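Local coordinates for virulent strain associated lipoprotein (Borreliella spielmanii A14S, PDB 6FZZ), which probably serves at the spirochaete outer surface in host colonization and may bind glutathione, as its Borrelia burgdorferi relative BBE31 does, at residues A[118-121]-A[122-126]; A[38-41]-A[42-45]. All blocks are in the same frame, centred on the assembly; numbering follows the deposited sequence.

Contact 1 (A[118-121]-A[122-126])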
loop_
_atom_site.group_PDB
_atom_site.type_symbol
_atom_site.label_atom_id
_atom_site.label_comp_id
_atom_site.label_asym_id
_atom_site.label_seq_id
_atom_site.Cartn_x
_atom_site.Cartn_y
_atom_site.Cartn_z
ATOM N N ASN A 118 2.834 1.574 6.508
ATOM C CA ASN A 118 4.205 1.635 6.991
ATOM C C ASN A 118 5.003 2.566 6.109
ATOM O O ASN A 118 5.902 3.263 6.562
ATOM C CB ASN A 118 4.853 0.240 7.077
ATOM C CG ASN A 118 4.280 -0.596 8.211
ATOM O OD1 ASN A 118 3.791 -0.039 9.191
ATOM N ND2 ASN A 118 4.357 -1.941 8.086
ATOM N N ILE A 119 4.734 2.504 4.821
ATOM C CA ILE A 119 5.356 3.440 3.869
ATOM C C ILE A 119 4.953 4.882 4.156
ATOM O O ILE A 119 5.795 5.772 4.191
ATOM C CB ILE A 119 5.032 3.049 2.414
ATOM C CG1 ILE A 119 5.842 1.796 2.097
ATOM C CG2 ILE A 119 5.391 4.174 1.447
ATOM C CD1 ILE A 119 5.460 1.079 0.848
ATOM N N ASP A 120 3.670 5.098 4.312
ATOM C CA ASP A 120 3.111 6.453 4.594
ATOM C C ASP A 120 3.727 7.055 5.850
ATOM O O ASP A 120 4.143 8.220 5.860
ATOM C CB ASP A 120 1.614 6.332 4.791
ATOM C CG ASP A 120 0.932 7.703 4.792
ATOM O OD1 ASP A 120 0.903 8.363 3.745
ATOM O OD2 ASP A 120 0.579 8.155 5.856
ATOM N N TYR A 121 3.795 6.258 6.922
ATOM C CA TYR A 121 4.374 6.681 8.182
ATOM C C TYR A 121 5.826 7.028 8.034
ATOM O O TYR A 121 6.301 8.014 8.578
ATOM C CB TYR A 121 4.185 5.603 9.270
ATOM C CG TYR A 121 4.554 6.073 10.652
ATOM C CD1 TYR A 121 3.624 6.687 11.464
ATOM C CD2 TYR A 121 5.826 5.890 11.143
ATOM C CE1 TYR A 121 3.948 7.122 12.764
ATOM C CE2 TYR A 121 6.206 6.338 12.416
ATOM C CZ TYR A 121 5.256 6.939 13.251
ATOM O OH TYR A 121 5.619 7.359 14.557
ATOM N N THR A 122 6.559 6.201 7.293
ATOM C CA THR A 122 7.933 6.493 7.064
ATOM C C THR A 122 8.095 7.818 6.274
ATOM O O THR A 122 8.989 8.588 6.589
ATOM C CB THR A 122 8.638 5.309 6.343
ATOM O OG1 THR A 122 8.451 4.112 7.132
ATOM C CG2 THR A 122 10.128 5.561 6.219
ATOM N N ILE A 123 7.233 8.067 5.285
ATOM C CA ILE A 123 7.370 9.276 4.500
ATOM C C ILE A 123 7.105 10.526 5.364
ATOM O O ILE A 123 7.951 11.438 5.365
ATOM C CB ILE A 123 6.495 9.266 3.242
ATOM C CG1 ILE A 123 6.958 8.165 2.325
ATOM C CG2 ILE A 123 6.607 10.621 2.571
ATOM C CD1 ILE A 123 5.924 7.777 1.268
ATOM N N ILE A 124 6.031 10.505 6.184
ATOM C CA ILE A 124 5.768 11.658 7.060
ATOM C C ILE A 124 6.814 11.842 8.135
ATOM O O ILE A 124 7.041 12.953 8.594
ATOM C CB ILE A 124 4.349 11.675 7.637
ATOM C CG1 ILE A 124 4.096 10.519 8.579
ATOM C CG2 ILE A 124 3.328 11.579 6.505
ATOM C CD1 ILE A 124 2.624 10.381 8.892
ATOM N N HIS A 125 7.477 10.754 8.515
ATOM C CA HIS A 125 8.582 10.867 9.401
ATOM C C HIS A 125 9.805 11.571 8.808
ATOM O O HIS A 125 10.513 12.365 9.484
ATOM C CB HIS A 125 9.018 9.485 9.789
ATOM C CG HIS A 125 10.139 9.485 10.725
ATOM N ND1 HIS A 125 10.001 9.871 12.045
ATOM C CD2 HIS A 125 11.429 9.129 10.569
ATOM C CE1 HIS A 125 11.174 9.814 12.639
ATOM N NE2 HIS A 125 12.043 9.313 11.786
ATOM N N LEU A 126 10.119 11.223 7.575
ATOM C CA LEU A 126 11.351 11.723 6.958
ATOM C C LEU A 126 11.229 13.128 6.357
ATOM O O LEU A 126 12.213 13.918 6.372
ATOM C CB LEU A 126 11.821 10.714 5.876
ATOM C CG LEU A 126 12.358 9.359 6.330
ATOM C CD1 LEU A 126 12.689 8.469 5.133
ATOM C CD2 LEU A 126 13.629 9.515 7.133
#
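T122 grips the carbonyl of N118 twice, one turn back along the alpha-helix 105-126. Its hydroxyl OG1 gives a hydrogen bond of 2.7 Å to N118 O, while T122 N donates to the same oxygen at 3.1 Å from above the carbonyl plane. The side chain reaches back because OG1 stands beside its own backbone N (chi1 -56°), so a buried hydroxyl is satisfied inside the helix. The regular i to i+4 ladder runs on from there: I123 N to I119 O, I124 N to D120 O, the straightest of the set at 169°, and H125 N to Y121 O.

The carboxylate of D120 and the amide of N118 are held by other helices. D120 OD1 forms a salt bridge with R33 of helix 15-41, and N118 bonds K205 and S201 of helix 180-209. Helix 138-170 packs on I119 and T122 through L151, and A29 of helix 15-41 meets I123, so this turn sits between three helices of an all-helical fold.

Among the apolar groups, I119 and I123, one turn apart, run alongside each other. I124 differs: its CG1 is tucked between backbone N and carbonyl carbon (chi1 66°), which brings CG1 to 3.3 Å from Y121 O. The closest touch between the I119 and I123 side chains is CG2 of I119 against CD1 of I123, at 3.6 Å.

Contact 2 (A[38-41]-A[42-45]); sequences KKLK and EEPE
E42 and K38 meet one turn apart at the C-terminal end of helix 15-41, where the chain leaves helical geometry at E42. The backbone joins them first: E42 N donates to K38 O at 3.0 Å, the last i to i+4 bond across this junction. Next E43 N turns to L40 O, also 3.0 Å away, in an i to i+3 bond. Its N-H points fairly straight at the oxygen (165°), yet the donor stands high above the carbonyl plane, as in the type I turn L40-E43 that ends the helix.

Beyond the backbone bonds, the extended K38 chain passes across the end of the E42 carboxylate at a slant, CE coming nearest, with K38 CE 3.1 Å from E42 OE2. The ammonium itself stops short: K38 NZ is 4.1 Å from E42 OE2, beyond a salt bridge, so the attraction is probably a loose electrostatic one at the exposed surface. E42 CG lies beside its backbone N (chi1 -52°), which folds the side chain back over K38 O.

On another flank L40 and E43 lie next to each other, and CD1 of L40 rests 3.8 Å from E43 OE1. What positions that carboxylate lies beyond the turn: R77 makes a salt bridge to E43 OE2 and the Y81 hydroxyl a hydrogen bond to OE1. Both residues belong to helix 71-83, and L40 touches K74 and R77 there too, so the end of helix 15-41 and the start of its following loop are fastened to the side of helix 71-83.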
loop_
_atom_site.group_PDB
_atom_site.type_symbol
_atom_site.label_atom_id
_atom_site.label_comp_id
_atom_site.label_asym_id
_atom_site.label_seq_id
_atom_site.Cartn_x
_atom_site.Cartn_y
_atom_site.Cartn_z
ATOM N N LYS A 38 -5.493 13.536 -2.625
ATOM C CA LYS A 38 -6.358 14.106 -3.649
ATOM C C LYS A 38 -7.398 13.098 -4.126
ATOM O O LYS A 38 -8.547 13.488 -4.299
ATOM C CB LYS A 38 -5.514 14.727 -4.797
ATOM C CG LYS A 38 -6.329 15.137 -6.016
ATOM C CD LYS A 38 -5.547 16.075 -6.944
ATOM C CE LYS A 38 -6.484 16.789 -7.921
ATOM N NZ LYS A 38 -5.755 17.484 -9.009
ATOM N N LYS A 39 -7.055 11.803 -4.280
ATOM C CA LYS A 39 -8.028 10.832 -4.669
ATOM C C LYS A 39 -9.102 10.657 -3.561
ATOM O O LYS A 39 -10.275 10.339 -3.880
ATOM C CB LYS A 39 -7.444 9.432 -4.973
ATOM C CG LYS A 39 -6.519 9.331 -6.179
ATOM C CD LYS A 39 -7.276 9.668 -7.438
ATOM C CE LYS A 39 -6.548 9.224 -8.712
ATOM N NZ LYS A 39 -6.723 10.356 -9.627
ATOM N N LEU A 40 -8.698 10.768 -2.296
ATOM C CA LEU A 40 -9.701 10.764 -1.210
ATOM C C LEU A 40 -10.603 12.054 -1.222
ATOM O O LEU A 40 -11.862 11.995 -1.138
ATOM C CB LEU A 40 -9.035 10.572 0.127
ATOM C CG LEU A 40 -9.970 10.776 1.377
ATOM C CD1 LEU A 40 -10.908 9.601 1.521
ATOM C CD2 LEU A 40 -9.088 10.997 2.558
ATOM N N LYS A 41 -9.977 13.200 -1.378
ATOM C CA LYS A 41 -10.725 14.443 -1.442
ATOM C C LYS A 41 -11.730 14.469 -2.561
ATOM O O LYS A 41 -12.818 15.068 -2.403
ATOM C CB LYS A 41 -9.762 15.656 -1.476
ATOM C CG LYS A 41 -9.190 15.938 -0.090
ATOM C CD LYS A 41 -7.900 16.748 -0.091
ATOM C CE LYS A 41 -8.106 18.149 -0.565
ATOM N NZ LYS A 41 -6.910 18.918 -0.148
ATOM N N GLU A 42 -11.418 13.821 -3.691
ATOM C CA GLU A 42 -12.347 13.780 -4.832
ATOM C C GLU A 42 -13.042 12.504 -4.954
ATOM O O GLU A 42 -13.615 12.235 -6.006
ATOM C CB GLU A 42 -11.609 14.047 -6.184
ATOM C CG GLU A 42 -10.811 15.317 -6.089
ATOM C CD GLU A 42 -10.007 15.687 -7.359
ATOM O OE1 GLU A 42 -9.893 14.847 -8.291
ATOM O OE2 GLU A 42 -9.491 16.828 -7.377
ATOM N N GLU A 43 -13.070 11.683 -3.908
ATOM C CA GLU A 43 -13.692 10.372 -4.064
ATOM C C GLU A 43 -15.197 10.455 -4.420
ATOM O O GLU A 43 -15.968 11.171 -3.794
ATOM C CB GLU A 43 -13.418 9.420 -2.886
ATOM C CG GLU A 43 -14.405 9.466 -1.805
ATOM C CD GLU A 43 -14.088 8.535 -0.661
ATOM O OE1 GLU A 43 -13.221 7.615 -0.719
ATOM O OE2 GLU A 43 -14.671 8.857 0.346
ATOM N N PRO A 44 -15.607 9.680 -5.407
ATOM C CA PRO A 44 -17.008 9.667 -5.689
ATOM C C PRO A 44 -17.732 8.979 -4.556
ATOM O O PRO A 44 -17.118 8.313 -3.708
ATOM C CB PRO A 44 -17.129 8.815 -6.966
ATOM C CG PRO A 44 -15.766 8.508 -7.407
ATOM C CD PRO A 44 -14.844 8.728 -6.238
ATOM N N GLU A 45 -19.047 9.140 -4.550
ATOM C CA GLU A 45 -19.899 8.582 -3.515
ATOM C C GLU A 45 -19.816 7.079 -3.590
ATOM O O GLU A 45 -19.956 6.423 -2.585
ATOM C CB GLU A 45 -21.348 8.989 -3.779
ATOM C CG GLU A 45 -21.588 10.464 -3.544
ATOM C CD GLU A 45 -23.074 10.793 -3.498
ATOM O OE1 GLU A 45 -23.794 10.195 -4.305
ATOM O OE2 GLU A 45 -23.497 11.618 -2.652
#

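Both contacts are local, and each joins residues three or four apart in the chain, but they sit in different surroundings. Contact 1 is a partly buried piece of helix 105-126, facing helices 15-41, 138-170 and 180-209; contact 2 is a surface turn where helix 15-41 gives way to a loop beside helix 71-83. Helix 15-41 links them, packing against contact 1 and ending in contact 2, though their centres are 22 Å apart and they do not touch. The chemistry follows place: a hydroxyl bonded back to its own helix and paired isoleucines in the first, mostly lysines and glutamates, with one leucine, in the second. In each, an acidic side chain reaches an arginine of another helix, D120 from within its helix and E43 from the loop.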